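Local coordinates for hypothetical protein (Neisseria meningitidis, PDB 2O5H), which is of unknown function but belongs to the DUF596 family and forms a disulfide-linked alpha-beta homodimer, at residues V91-E96 and F108-W113; Q86-V91 and V116-Y121; C36-I41 and E53-L58; L32-L37 and A120-I125. All blocks are in the same frame, centred on the assembly; numbering follows the deposited sequence.

Interaction 1: residues V91-E96 and F108-W113; sequences VWPEYE and FDIGMW
At the capped start of helix 110-116, Ile-110 and Trp-113, one helical turn apart, receive the loop that follows helix 81-91. The backbone joins at one point: Ile-110 N donates to Glu-96 O at 2.9 Å, in the carbonyl plane but bent to 133° at the hydrogen. Asp-109 is the N-cap, its OD1 accepting from Met-112 N at 2.9 Å, nearly along the C-O axis.

Pro-93 touches both Ile-110 and Trp-113. Its CG stands 3.8 Å from the centroid of the five-membered ring of Trp-113, 11° off the ring normal, a CH-pi contact over the face; CG of Trp-113, anti to the backbone N, carries the indole out beneath the proline. In the conformer described, CD1 of Ile-110 lies over a face of the six-membered ring of Trp-92, a contact that a second deposited conformer makes less certain. The two indoles meet obliquely, their planes at 71°, with Trp-92 CE3 and Trp-113 CZ3 3.8 Å apart. At the rim of Trp-113, Val-91 CG2 lies in the ring plane, 3.7 Å from CZ2.

The carboxylate of Glu-96 forms salt bridges with Lys-42 and Lys-51. The chemistry is thus divided: one bent backbone bond ties Glu-96 to Ile-110 at the capped helix end, and the rest of the contact is mainly carbon on ring, which probably carries much of the packing.

Interaction 2: residues Q86-V91 and V116-Y121; sequences QIFREV and VEAPAY
Pro-119 and Phe-88 bury by far the most surface here, with small shares from Val-91, Ala-120 and Ile-87, and the contact centres on a proline laid over a phenyl ring. Pro-119 CG sits 3.8 Å from the centroid of the Phe-88 ring and 13° off its normal, a CH-pi interaction over the middle of the face. The pyrrolidine is spread across that face: CB approaches CE1 of Phe-88, and CD lies 3.8 Å from CE2.

Two aliphatic groups of helix 81-91 also touch the proline. Ile-87 CG2 comes within 3.6 Å of Pro-119 CB as the two side chains slide past each other, and Val-91 CG2 meets Pro-119 CG tip to tip at 3.8 Å. Ala-120 adds a polar atom at the ring edge, its O lying near the ring plane and 3.6 Å from Phe-88 CZ.

The segment 116-121 links helix 110-116 to strand 121-125, so the contact joins that connection to helix 81-91. Arg-72 donates a hydrogen bond to Pro-119 O, and Phe-59 meets the Phe-88 ring. With no polar bond between the segments, the fit depends on shape and dispersion, and the carbonyl at the electropositive ring edge is probably mildly favourable.

Interaction 3: residues C36-I41 and E53-L58; sequences CLWSTI and EAFFIL
Cys-36 O is gripped by two donors of Thr-40 within helix 34-41. Thr-40 OG1 reaches it at 2.7 Å and Thr-40 N at 2.9 Å, from opposite faces of the carbonyl plane. The hydroxyl is thereby satisfied within its own helix, and Thr-40 presents its methyl CG2 to Leu-58 CD2.

Across the gap, Phe-55 takes the largest share of the buried surface. Its CG is anti to the backbone N (chi1 173°), which brings the ring against Leu-37 and Trp-38: Trp-38 N lies at the ring edge, in plane and 3.8 Å from CD1, and CE1 is 3.8 Å from Leu-37 CB. The Trp-38 indole answers with its own edge, CE3 standing 3.9 Å from Phe-55 CB.

Helices 34-41 and 48-64 are core helices of this alpha-beta fold; their local axes approach to 9.2 Å at 121° between chain directions. Helices 3-16 and 20-30 also pack against this pair, and Cys-36 SG forms a disulfide with Cys-36 of the second subunit. Ile-41 spans Ala-54, Phe-55 and Leu-58: its CB is 4.0 Å from Ala-54 CB, its CG1 runs against the Phe-55 backbone, and its CG2 meets Leu-58 CD2 at 3.9 Å.

Interaction 4: residues L32-L37 and A120-I125; sequences LPLSCL and AYAVWI
Pro-33 and Ala-122 bring the two backbones nearest, with CA atoms 5.5 Å apart, where the extended lead-in to helix 34-41 passes strand 121-125. Pro-33 holds the N-cap position, and its O accepts from Cys-36 N at 2.9 Å and Leu-37 N at 3.2 Å. A water joins the main chains, accepting from Leu-34 N at 3.0 Å and from Ala-122 N at 2.9 Å; it thus serves two amides, one in the first turn of the helix and one in the strand.

The direct polar bond comes from an indole. Trp-124 NE1 donates to Leu-32 O at 2.8 Å, with 139° at the hydrogen. The oxygen lies close to the indole plane, yet the donor stands 55° out of the carbonyl plane, so the bond is short but not directed at a lone pair. CG of Trp-124, anti to the carbonyl carbon (chi1 -73°), brings NE1 within bonding distance of Leu-32 O.

Strand 121-125 is an inner strand of the antiparallel sheet, between strands 68-72 and 132-133, and the contact seats the start of helix 34-41 on that sheet. Leu-62 and Thr-27, from helices 48-64 and 20-30, also touch Trp-124. Leu-37 CD1 approaches the indole edge at CZ2, 4.2 Å away, the two side chains sliding past each other. At the other end of segment 120-125, Leu-34 CD1 lies 3.6 Å from Ala-120 O, and its CD2 faces the methyl of Ala-122.

How the interactions relate
Along the chain, interactions 3 and 4 start from the same helix, 34-41, sharing Cys-36 and Leu-37, while interactions 2 and 4 end on the same segment, sharing Ala-120 and Tyr-121. Interaction 3 closes before interactions 1 and 2 open; interaction 1 is nested within the loop closed by interaction 2, and the two share Val-91. Centres lie about 10 Å apart for interactions 1 and 2 and about 16 Å for 1 and 4. Aromatic groups bridge them: Trp-92 packs on Phe-55 and Phe-56, and Phe-88 touches Leu-34. All four contacts touch one another, linking helices 81-91 and 110-116 and strand 121-125 to helix 34-41, whose Cys-36 is bonded to the second subunit.

Interaction 1: residues V91-E96 and F108-W113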
loop_
_atom_site.group_PDB
_atom_site.type_symbol
_atom_site.label_atom_id
_atom_site.label_comp_id
_atom_site.label_asym_id
_atom_site.label_seq_id
_atom_site.Cartn_x
_atom_site.Cartn_y
_atom_site.Cartn_z
ATOM N N VAL A 91 14.542 13.420 4.945
ATOM C CA VAL A 91 14.826 12.940 3.591
ATOM C C VAL A 91 13.530 12.876 2.752
ATOM O O VAL A 91 13.521 12.402 1.619
ATOM C CB VAL A 91 15.516 11.519 3.632
ATOM C CG1 VAL A 91 16.933 11.619 4.165
ATOM C CG2 VAL A 91 14.707 10.531 4.487
ATOM N N TRP A 92 12.437 13.379 3.324
ATOM C CA TRP A 92 11.134 13.314 2.675
ATOM C C TRP A 92 11.196 14.082 1.346
ATOM O O TRP A 92 11.686 15.217 1.293
ATOM C CB TRP A 92 10.072 13.935 3.588
ATOM C CG TRP A 92 8.675 13.627 3.181
ATOM C CD1 TRP A 92 7.800 14.453 2.522
ATOM C CD2 TRP A 92 7.984 12.402 3.434
ATOM N NE1 TRP A 92 6.582 13.789 2.350
ATOM C CE2 TRP A 92 6.674 12.539 2.921
ATOM C CE3 TRP A 92 8.354 11.185 4.047
ATOM C CZ2 TRP A 92 5.733 11.490 2.964
ATOM C CZ3 TRP A 92 7.382 10.143 4.131
ATOM C CH2 TRP A 92 6.093 10.321 3.607
ATOM N N PRO A 93 10.680 13.474 0.258
ATOM C CA PRO A 93 10.654 14.194 -1.029
ATOM C C PRO A 93 9.991 15.569 -0.964
ATOM O O PRO A 93 9.021 15.769 -0.202
ATOM C CB PRO A 93 9.774 13.279 -1.896
ATOM C CG PRO A 93 10.121 11.875 -1.360
ATOM C CD PRO A 93 10.041 12.145 0.136
ATOM N N GLU A 94 10.466 16.465 -1.831
ATOM C CA GLU A 94 9.936 17.806 -1.943
ATOM C C GLU A 94 8.588 17.889 -2.644
ATOM O O GLU A 94 7.879 18.850 -2.454
ATOM C CB GLU A 94 10.947 18.702 -2.642
ATOM C CG GLU A 94 12.198 19.012 -1.792
ATOM C CD GLU A 94 13.127 20.021 -2.479
ATOM O OE1 GLU A 94 13.346 19.903 -3.689
ATOM O OE2 GLU A 94 13.599 20.963 -1.824
ATOM N N TYR A 95 8.249 16.881 -3.446
ATOM C CA TYR A 95 7.027 16.898 -4.271
ATOM C C TYR A 95 6.498 15.496 -4.226
ATOM O O TYR A 95 7.259 14.549 -4.032
ATOM C CB TYR A 95 7.329 17.288 -5.741
ATOM C CG TYR A 95 7.893 18.684 -5.881
ATOM C CD1 TYR A 95 7.036 19.806 -5.959
ATOM C CD2 TYR A 95 9.266 18.897 -5.897
ATOM C CE1 TYR A 95 7.537 21.051 -6.038
ATOM C CE2 TYR A 95 9.782 20.159 -5.983
ATOM C CZ TYR A 95 8.907 21.230 -6.057
ATOM O OH TYR A 95 9.396 22.490 -6.148
ATOM N N GLU A 96 5.180 15.357 -4.387
ATOM C CA GLU A 96 4.537 14.046 -4.334
ATOM C C GLU A 96 5.020 13.249 -5.544
ATOM O O GLU A 96 5.224 12.027 -5.470
ATOM C CB GLU A 96 3.012 14.213 -4.371
ATOM C CG GLU A 96 2.252 12.934 -4.117
ATOM C CD GLU A 96 0.720 13.173 -4.057
ATOM O OE1 GLU A 96 0.284 14.343 -3.929
ATOM O OE2 GLU A 96 -0.028 12.184 -4.114
ATOM N N PHE A 108 8.512 9.194 -10.928
ATOM C CA PHE A 108 8.819 8.768 -9.569
ATOM C C PHE A 108 7.918 9.502 -8.590
ATOM O O PHE A 108 7.714 10.724 -8.705
ATOM C CB PHE A 108 10.292 9.015 -9.281
ATOM C CG PHE A 108 10.837 8.213 -8.138
ATOM C CD1 PHE A 108 11.283 6.897 -8.343
ATOM C CD2 PHE A 108 10.971 8.774 -6.894
ATOM C CE1 PHE A 108 11.807 6.142 -7.295
ATOM C CE2 PHE A 108 11.491 8.032 -5.838
ATOM C CZ PHE A 108 11.919 6.708 -6.050
ATOM N N ASP A 109 7.334 8.767 -7.659
ATOM C CA ASP A 109 6.415 9.351 -6.720
ATOM C C ASP A 109 6.674 8.903 -5.290
ATOM O O ASP A 109 7.524 8.056 -5.068
ATOM C CB ASP A 109 4.961 9.132 -7.165
ATOM C CG ASP A 109 4.544 7.673 -7.184
ATOM O OD1 ASP A 109 5.154 6.817 -6.508
ATOM O OD2 ASP A 109 3.559 7.390 -7.898
ATOM N N ILE A 110 5.936 9.457 -4.340
ATOM C CA ILE A 110 6.160 9.155 -2.927
ATOM C C ILE A 110 5.925 7.674 -2.582
ATOM O O ILE A 110 6.612 7.126 -1.728
ATOM C CB ILE A 110 5.287 10.062 -2.030
ATOM C CG1 ILE A 110 5.565 9.802 -0.551
ATOM C CG2 ILE A 110 3.826 9.944 -2.397
ATOM C CD1 ILE A 110 6.874 10.376 -0.161
ATOM N N GLY A 111 4.925 7.058 -3.215
ATOM C CA GLY A 111 4.721 5.606 -3.103
ATOM C C GLY A 111 5.980 4.812 -3.464
ATOM O O GLY A 111 6.394 3.889 -2.738
HETATM N N MSE A 112 6.582 5.148 -4.604
HETATM C CA MSE A 112 7.796 4.455 -5.054
HETATM C C MSE A 112 8.969 4.677 -4.110
HETATM O O MSE A 112 9.709 3.741 -3.801
HETATM C CB MSE A 112 8.185 4.926 -6.442
HETATM C CG MSE A 112 7.177 4.476 -7.467
HETATM SE SE MSE A 112 7.559 5.154 -9.262
HETATM C CE MSE A 112 5.747 5.111 -9.963
ATOM N N TRP A 113 9.137 5.926 -3.659
ATOM C CA TRP A 113 10.171 6.270 -2.661
ATOM C C TRP A 113 10.040 5.417 -1.375
ATOM O O TRP A 113 11.036 4.864 -0.833
ATOM C CB TRP A 113 10.096 7.786 -2.373
ATOM C CG TRP A 113 11.176 8.311 -1.450
ATOM C CD1 TRP A 113 12.408 8.739 -1.799
ATOM C CD2 TRP A 113 11.088 8.447 -0.020
ATOM N NE1 TRP A 113 13.118 9.119 -0.672
ATOM C CE2 TRP A 113 12.321 8.950 0.431
ATOM C CE3 TRP A 113 10.066 8.210 0.920
ATOM C CZ2 TRP A 113 12.566 9.254 1.788
ATOM C CZ3 TRP A 113 10.319 8.451 2.260
ATOM C CH2 TRP A 113 11.568 8.992 2.682
#

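Interaction 2: residues Q86-V91 and V116-Y121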
loop_
_atom_site.group_PDB
_atom_site.type_symbol
_atom_site.label_atom_id
_atom_site.label_comp_id
_atom_site.label_asym_id
_atom_site.label_seq_id
_atom_site.Cartn_x
_atom_site.Cartn_y
_atom_site.Cartn_z
ATOM N N GLN A 86 11.531 12.103 12.556
ATOM C CA GLN A 86 12.568 13.077 12.191
ATOM C C GLN A 86 13.473 12.504 11.113
ATOM O O GLN A 86 13.885 13.216 10.181
ATOM C CB GLN A 86 13.411 13.506 13.422
ATOM C CG GLN A 86 14.230 14.770 13.206
ATOM C CD GLN A 86 13.354 15.931 12.681
ATOM O OE1 GLN A 86 12.476 16.404 13.383
ATOM N NE2 GLN A 86 13.550 16.324 11.420
ATOM N N ILE A 87 13.759 11.213 11.246
ATOM C CA ILE A 87 14.607 10.485 10.308
ATOM C C ILE A 87 13.962 10.534 8.906
ATOM O O ILE A 87 14.614 10.903 7.914
ATOM C CB ILE A 87 14.829 9.026 10.859
ATOM C CG1 ILE A 87 15.819 9.101 12.040
ATOM C CG2 ILE A 87 15.290 7.990 9.730
ATOM C CD1 ILE A 87 15.973 7.779 12.851
ATOM N N PHE A 88 12.671 10.231 8.858
ATOM C CA PHE A 88 11.912 10.299 7.607
ATOM C C PHE A 88 11.703 11.720 7.064
ATOM O O PHE A 88 11.922 11.943 5.879
ATOM C CB PHE A 88 10.564 9.600 7.786
ATOM C CG PHE A 88 10.618 8.100 7.565
ATOM C CD1 PHE A 88 11.309 7.252 8.460
ATOM C CD2 PHE A 88 9.966 7.529 6.459
ATOM C CE1 PHE A 88 11.365 5.856 8.241
ATOM C CE2 PHE A 88 10.012 6.122 6.238
ATOM C CZ PHE A 88 10.698 5.292 7.131
ATOM N N ARG A 89 11.304 12.662 7.919
ATOM C CA ARG A 89 11.183 14.074 7.500
ATOM C C ARG A 89 12.462 14.644 6.874
ATOM O O ARG A 89 12.394 15.396 5.883
ATOM C CB ARG A 89 10.680 14.975 8.647
ATOM C CG ARG A 89 9.153 14.883 8.798
ATOM C CD ARG A 89 8.636 15.943 9.707
ATOM N NE ARG A 89 7.276 15.695 10.149
ATOM C CZ ARG A 89 6.179 16.120 9.525
ATOM N NH1 ARG A 89 6.262 16.820 8.397
ATOM N NH2 ARG A 89 4.987 15.823 10.040
ATOM N N GLU A 90 13.617 14.259 7.411
ATOM C CA GLU A 90 14.867 14.803 6.932
ATOM C C GLU A 90 15.144 14.493 5.472
ATOM O O GLU A 90 15.867 15.242 4.829
ATOM C CB GLU A 90 16.050 14.376 7.832
ATOM C CG GLU A 90 16.012 15.140 9.151
ATOM C CD GLU A 90 17.330 15.167 9.900
ATOM O OE1 GLU A 90 18.382 14.830 9.305
ATOM O OE2 GLU A 90 17.315 15.539 11.094
ATOM N N VAL A 91 14.542 13.420 4.945
ATOM C CA VAL A 91 14.826 12.940 3.591
ATOM C C VAL A 91 13.530 12.876 2.752
ATOM O O VAL A 91 13.521 12.402 1.619
ATOM C CB VAL A 91 15.516 11.519 3.632
ATOM C CG1 VAL A 91 16.933 11.619 4.165
ATOM C CG2 VAL A 91 14.707 10.531 4.487
ATOM N N VAL A 116 11.370 1.841 -2.280
ATOM C CA VAL A 116 12.735 1.488 -2.606
ATOM C C VAL A 116 13.796 2.412 -2.005
ATOM O O VAL A 116 14.978 2.078 -2.057
ATOM C CB VAL A 116 12.972 1.306 -4.163
ATOM C CG1 VAL A 116 12.129 0.161 -4.744
ATOM C CG2 VAL A 116 12.732 2.640 -4.943
ATOM N N GLU A 117 13.418 3.541 -1.414
ATOM C CA GLU A 117 14.473 4.391 -0.853
ATOM C C GLU A 117 14.159 4.921 0.540
ATOM O O GLU A 117 14.836 5.803 0.999
ATOM C CB GLU A 117 14.840 5.583 -1.774
ATOM C CG GLU A 117 14.292 5.570 -3.128
ATOM C CD GLU A 117 14.963 6.564 -4.054
ATOM O OE1 GLU A 117 15.191 7.723 -3.652
ATOM O OE2 GLU A 117 15.254 6.167 -5.197
ATOM N N ALA A 118 13.149 4.371 1.206
ATOM C CA ALA A 118 12.818 4.736 2.599
ATOM C C ALA A 118 13.989 4.453 3.548
ATOM O O ALA A 118 14.788 3.524 3.289
ATOM C CB ALA A 118 11.552 3.958 3.059
ATOM N N PRO A 119 14.148 5.273 4.605
ATOM C CA PRO A 119 15.132 4.967 5.681
ATOM C C PRO A 119 15.001 3.558 6.290
ATOM O O PRO A 119 16.026 2.905 6.642
ATOM C CB PRO A 119 14.808 6.029 6.761
ATOM C CG PRO A 119 14.167 7.129 6.044
ATOM C CD PRO A 119 13.496 6.588 4.807
ATOM N N ALA A 120 13.755 3.085 6.376
ATOM C CA ALA A 120 13.439 1.789 6.931
ATOM C C ALA A 120 12.064 1.298 6.447
ATOM O O ALA A 120 11.306 2.051 5.773
ATOM C CB ALA A 120 13.509 1.842 8.446
ATOM N N TYR A 121 11.743 0.045 6.789
ATOM C CA TYR A 121 10.605 -0.694 6.178
ATOM C C TYR A 121 9.769 -1.379 7.236
ATOM O O TYR A 121 10.251 -1.732 8.322
ATOM C CB TYR A 121 11.092 -1.724 5.129
ATOM C CG TYR A 121 11.759 -1.038 3.971
ATOM C CD1 TYR A 121 11.002 -0.498 2.895
ATOM C CD2 TYR A 121 13.148 -0.859 3.965
ATOM C CE1 TYR A 121 11.640 0.191 1.845
ATOM C CE2 TYR A 121 13.776 -0.193 2.944
ATOM C CZ TYR A 121 13.029 0.328 1.879
ATOM O OH TYR A 121 13.715 0.970 0.849
#

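Interaction 3: residues C36-I41 and E53-L58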
loop_
_atom_site.group_PDB
_atom_site.type_symbol
_atom_site.label_atom_id
_atom_site.label_comp_id
_atom_site.label_asym_id
_atom_site.label_seq_id
_atom_site.Cartn_x
_atom_site.Cartn_y
_atom_site.Cartn_z
ATOM N N CYS A 36 1.796 1.785 1.283
ATOM C CA CYS A 36 0.325 1.661 1.343
ATOM C C CYS A 36 -0.270 2.459 2.493
ATOM O O CYS A 36 -1.467 2.764 2.466
ATOM C CB CYS A 36 -0.126 0.176 1.367
ATOM S SG CYS A 36 0.326 -0.703 -0.135
ATOM N N LEU A 37 0.536 2.810 3.487
ATOM C CA LEU A 37 0.081 3.780 4.467
ATOM C C LEU A 37 -0.149 5.125 3.806
ATOM O O LEU A 37 -1.054 5.859 4.217
ATOM C CB LEU A 37 1.091 3.949 5.610
ATOM C CG LEU A 37 0.892 3.093 6.860
ATOM C CD1 LEU A 37 0.732 1.607 6.584
ATOM C CD2 LEU A 37 1.999 3.408 7.915
ATOM N N TRP A 38 0.756 5.494 2.895
ATOM C CA TRP A 38 0.600 6.707 2.083
ATOM C C TRP A 38 -0.692 6.627 1.260
ATOM O O TRP A 38 -1.503 7.551 1.271
ATOM C CB TRP A 38 1.812 6.917 1.155
ATOM C CG TRP A 38 1.626 8.104 0.239
ATOM C CD1 TRP A 38 1.250 8.092 -1.109
ATOM C CD2 TRP A 38 1.749 9.472 0.614
ATOM N NE1 TRP A 38 1.160 9.389 -1.570
ATOM C CE2 TRP A 38 1.432 10.255 -0.529
ATOM C CE3 TRP A 38 2.090 10.124 1.818
ATOM C CZ2 TRP A 38 1.447 11.666 -0.498
ATOM C CZ3 TRP A 38 2.139 11.516 1.824
ATOM C CH2 TRP A 38 1.800 12.265 0.688
ATOM N N SER A 39 -0.905 5.507 0.556
ATOM C CA SER A 39 -2.147 5.314 -0.207
ATOM C C SER A 39 -3.424 5.425 0.680
ATOM O O SER A 39 -4.436 5.980 0.254
ATOM C CB SER A 39 -2.102 3.985 -0.942
ATOM O OG SER A 39 -1.021 4.013 -1.867
ATOM N N THR A 40 -3.346 4.914 1.905
ATOM C CA THR A 40 -4.436 4.984 2.880
ATOM C C THR A 40 -4.875 6.421 3.205
ATOM O O THR A 40 -6.085 6.699 3.388
ATOM C CB THR A 40 -4.016 4.250 4.209
ATOM O OG1 THR A 40 -3.731 2.865 3.941
ATOM C CG2 THR A 40 -5.119 4.324 5.270
ATOM N N ILE A 41 -3.904 7.345 3.252
ATOM C CA ILE A 41 -4.221 8.743 3.605
ATOM C C ILE A 41 -4.477 9.615 2.355
ATOM O O ILE A 41 -4.909 10.766 2.467
ATOM C CB ILE A 41 -3.184 9.382 4.621
ATOM C CG1 ILE A 41 -1.718 9.365 4.121
ATOM C CG2 ILE A 41 -3.270 8.712 5.983
ATOM C CD1 ILE A 41 -1.467 10.394 3.021
ATOM N N GLU A 53 1.450 15.345 6.504
ATOM C CA GLU A 53 1.104 15.449 7.944
ATOM C C GLU A 53 0.212 14.289 8.428
ATOM O O GLU A 53 0.428 13.751 9.496
ATOM C CB GLU A 53 0.412 16.782 8.258
ATOM C CG GLU A 53 1.357 18.009 8.148
ATOM C CD GLU A 53 2.699 17.806 8.858
ATOM O OE1 GLU A 53 2.696 17.468 10.079
ATOM O OE2 GLU A 53 3.755 18.008 8.182
ATOM N N ALA A 54 -0.765 13.911 7.619
ATOM C CA ALA A 54 -1.629 12.760 7.882
ATOM C C ALA A 54 -0.809 11.469 7.937
ATOM O O ALA A 54 -0.952 10.641 8.889
ATOM C CB ALA A 54 -2.672 12.663 6.804
ATOM N N PHE A 55 0.054 11.292 6.939
ATOM C CA PHE A 55 0.918 10.146 6.955
ATOM C C PHE A 55 1.684 10.014 8.279
ATOM O O PHE A 55 1.704 8.939 8.874
ATOM C CB PHE A 55 1.869 10.137 5.753
ATOM C CG PHE A 55 2.911 9.038 5.828
ATOM C CD1 PHE A 55 2.665 7.785 5.256
ATOM C CD2 PHE A 55 4.150 9.268 6.469
ATOM C CE1 PHE A 55 3.627 6.768 5.308
ATOM C CE2 PHE A 55 5.105 8.254 6.542
ATOM C CZ PHE A 55 4.844 7.013 5.967
ATOM N N PHE A 56 2.327 11.087 8.732
ATOM C CA PHE A 56 3.136 11.021 9.947
ATOM C C PHE A 56 2.319 10.812 11.204
ATOM O O PHE A 56 2.808 10.205 12.156
ATOM C CB PHE A 56 4.085 12.241 10.058
ATOM C CG PHE A 56 5.281 12.121 9.164
ATOM C CD1 PHE A 56 6.194 11.061 9.355
ATOM C CD2 PHE A 56 5.469 12.982 8.093
ATOM C CE1 PHE A 56 7.284 10.909 8.514
ATOM C CE2 PHE A 56 6.616 12.823 7.223
ATOM C CZ PHE A 56 7.508 11.806 7.452
ATOM N N ILE A 57 1.074 11.293 11.236
ATOM C CA ILE A 57 0.238 11.039 12.424
ATOM C C ILE A 57 -0.081 9.534 12.495
ATOM O O ILE A 57 -0.037 8.921 13.559
ATOM C CB ILE A 57 -1.088 11.835 12.405
ATOM C CG1 ILE A 57 -0.800 13.336 12.519
ATOM C CG2 ILE A 57 -2.055 11.385 13.566
ATOM C CD1 ILE A 57 -1.937 14.190 12.011
ATOM N N LEU A 58 -0.387 8.943 11.344
ATOM C CA LEU A 58 -0.786 7.549 11.303
ATOM C C LEU A 58 0.435 6.680 11.633
ATOM O O LEU A 58 0.361 5.777 12.456
ATOM C CB LEU A 58 -1.346 7.193 9.914
ATOM C CG LEU A 58 -1.693 5.707 9.594
ATOM C CD1 LEU A 58 -2.768 5.138 10.581
ATOM C CD2 LEU A 58 -2.174 5.636 8.150
#

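Interaction 4: residues L32-L37 and A120-I125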
loop_
_atom_site.group_PDB
_atom_site.type_symbol
_atom_site.label_atom_id
_atom_site.label_comp_id
_atom_site.label_asym_id
_atom_site.label_seq_id
_atom_site.Cartn_x
_atom_site.Cartn_y
_atom_site.Cartn_z
ATOM N N LEU A 32 0.002 -3.615 6.061
ATOM C CA LEU A 32 0.382 -2.894 4.841
ATOM C C LEU A 32 1.781 -2.252 4.953
ATOM O O LEU A 32 2.128 -1.740 6.010
ATOM C CB LEU A 32 -0.679 -1.796 4.553
ATOM C CG LEU A 32 -2.058 -2.350 4.122
ATOM C CD1 LEU A 32 -3.023 -1.182 3.852
ATOM C CD2 LEU A 32 -1.893 -3.225 2.873
ATOM N N PRO A 33 2.592 -2.304 3.857
ATOM C CA PRO A 33 3.912 -1.609 3.779
ATOM C C PRO A 33 3.724 -0.108 3.854
ATOM O O PRO A 33 2.603 0.366 3.697
ATOM C CB PRO A 33 4.472 -2.027 2.421
ATOM C CG PRO A 33 3.240 -2.440 1.638
ATOM C CD PRO A 33 2.302 -3.066 2.636
ATOM N N LEU A 34 4.787 0.643 4.167
ATOM C CA LEU A 34 4.635 2.089 4.310
ATOM C C LEU A 34 4.091 2.741 3.082
ATOM O O LEU A 34 3.350 3.707 3.198
ATOM C CB LEU A 34 5.954 2.787 4.666
ATOM C CG LEU A 34 6.610 2.326 5.968
ATOM C CD1 LEU A 34 7.907 3.181 6.138
ATOM C CD2 LEU A 34 5.685 2.547 7.149
ATOM N N SER A 35 4.444 2.228 1.902
ATOM C CA SER A 35 3.912 2.791 0.651
ATOM C C SER A 35 2.384 2.745 0.581
ATOM O O SER A 35 1.758 3.568 -0.104
ATOM C CB SER A 35 4.475 2.041 -0.542
ATOM O OG SER A 35 4.038 0.701 -0.480
ATOM N N CYS A 36 1.796 1.785 1.283
ATOM C CA CYS A 36 0.325 1.661 1.343
ATOM C C CYS A 36 -0.270 2.459 2.493
ATOM O O CYS A 36 -1.467 2.764 2.466
ATOM C CB CYS A 36 -0.126 0.176 1.367
ATOM S SG CYS A 36 0.326 -0.703 -0.135
ATOM N N LEU A 37 0.536 2.810 3.487
ATOM C CA LEU A 37 0.081 3.780 4.467
ATOM C C LEU A 37 -0.149 5.125 3.806
ATOM O O LEU A 37 -1.054 5.859 4.217
ATOM C CB LEU A 37 1.091 3.949 5.610
ATOM C CG LEU A 37 0.892 3.093 6.860
ATOM C CD1 LEU A 37 0.732 1.607 6.584
ATOM C CD2 LEU A 37 1.999 3.408 7.915
ATOM N N ALA A 120 13.755 3.085 6.376
ATOM C CA ALA A 120 13.439 1.789 6.931
ATOM C C ALA A 120 12.064 1.298 6.447
ATOM O O ALA A 120 11.306 2.051 5.773
ATOM C CB ALA A 120 13.509 1.842 8.446
ATOM N N TYR A 121 11.743 0.045 6.789
ATOM C CA TYR A 121 10.605 -0.694 6.178
ATOM C C TYR A 121 9.769 -1.379 7.236
ATOM O O TYR A 121 10.251 -1.732 8.322
ATOM C CB TYR A 121 11.092 -1.724 5.129
ATOM C CG TYR A 121 11.759 -1.038 3.971
ATOM C CD1 TYR A 121 11.002 -0.498 2.895
ATOM C CD2 TYR A 121 13.148 -0.859 3.965
ATOM C CE1 TYR A 121 11.640 0.191 1.845
ATOM C CE2 TYR A 121 13.776 -0.193 2.944
ATOM C CZ TYR A 121 13.029 0.328 1.879
ATOM O OH TYR A 121 13.715 0.970 0.849
ATOM N N ALA A 122 8.499 -1.555 6.917
ATOM C CA ALA A 122 7.512 -2.005 7.894
ATOM C C ALA A 122 7.640 -3.478 8.313
ATOM O O ALA A 122 7.725 -4.397 7.474
ATOM C CB ALA A 122 6.063 -1.691 7.371
ATOM N N VAL A 123 7.637 -3.673 9.627
ATOM C CA VAL A 123 7.431 -4.984 10.273
ATOM C C VAL A 123 6.211 -4.878 11.167
ATOM O O VAL A 123 6.121 -3.976 11.999
ATOM C CB VAL A 123 8.677 -5.414 11.085
ATOM C CG1 VAL A 123 8.445 -6.766 11.765
ATOM C CG2 VAL A 123 9.888 -5.459 10.149
ATOM N N TRP A 124 5.264 -5.799 10.998
ATOM C CA TRP A 124 4.006 -5.752 11.747
ATOM C C TRP A 124 4.038 -6.797 12.850
ATOM O O TRP A 124 4.369 -7.957 12.598
ATOM C CB TRP A 124 2.837 -6.022 10.811
ATOM C CG TRP A 124 2.587 -4.851 9.931
ATOM C CD1 TRP A 124 3.134 -4.595 8.712
ATOM C CD2 TRP A 124 1.755 -3.734 10.258
ATOM N NE1 TRP A 124 2.680 -3.361 8.245
ATOM C CE2 TRP A 124 1.832 -2.821 9.188
ATOM C CE3 TRP A 124 0.945 -3.420 11.372
ATOM C CZ2 TRP A 124 1.099 -1.620 9.174
ATOM C CZ3 TRP A 124 0.240 -2.221 11.371
ATOM C CH2 TRP A 124 0.324 -1.328 10.279
ATOM N N ILE A 125 3.693 -6.359 14.057
ATOM C CA ILE A 125 3.736 -7.194 15.256
ATOM C C ILE A 125 2.308 -7.625 15.587
ATOM O O ILE A 125 1.427 -6.791 15.790
ATOM C CB ILE A 125 4.423 -6.466 16.469
ATOM C CG1 ILE A 125 5.676 -5.693 16.026
ATOM C CG2 ILE A 125 4.693 -7.467 17.667
ATOM C CD1 ILE A 125 6.772 -6.571 15.418
HETATM O O HOH W 1 7.405 -0.748 4.399
#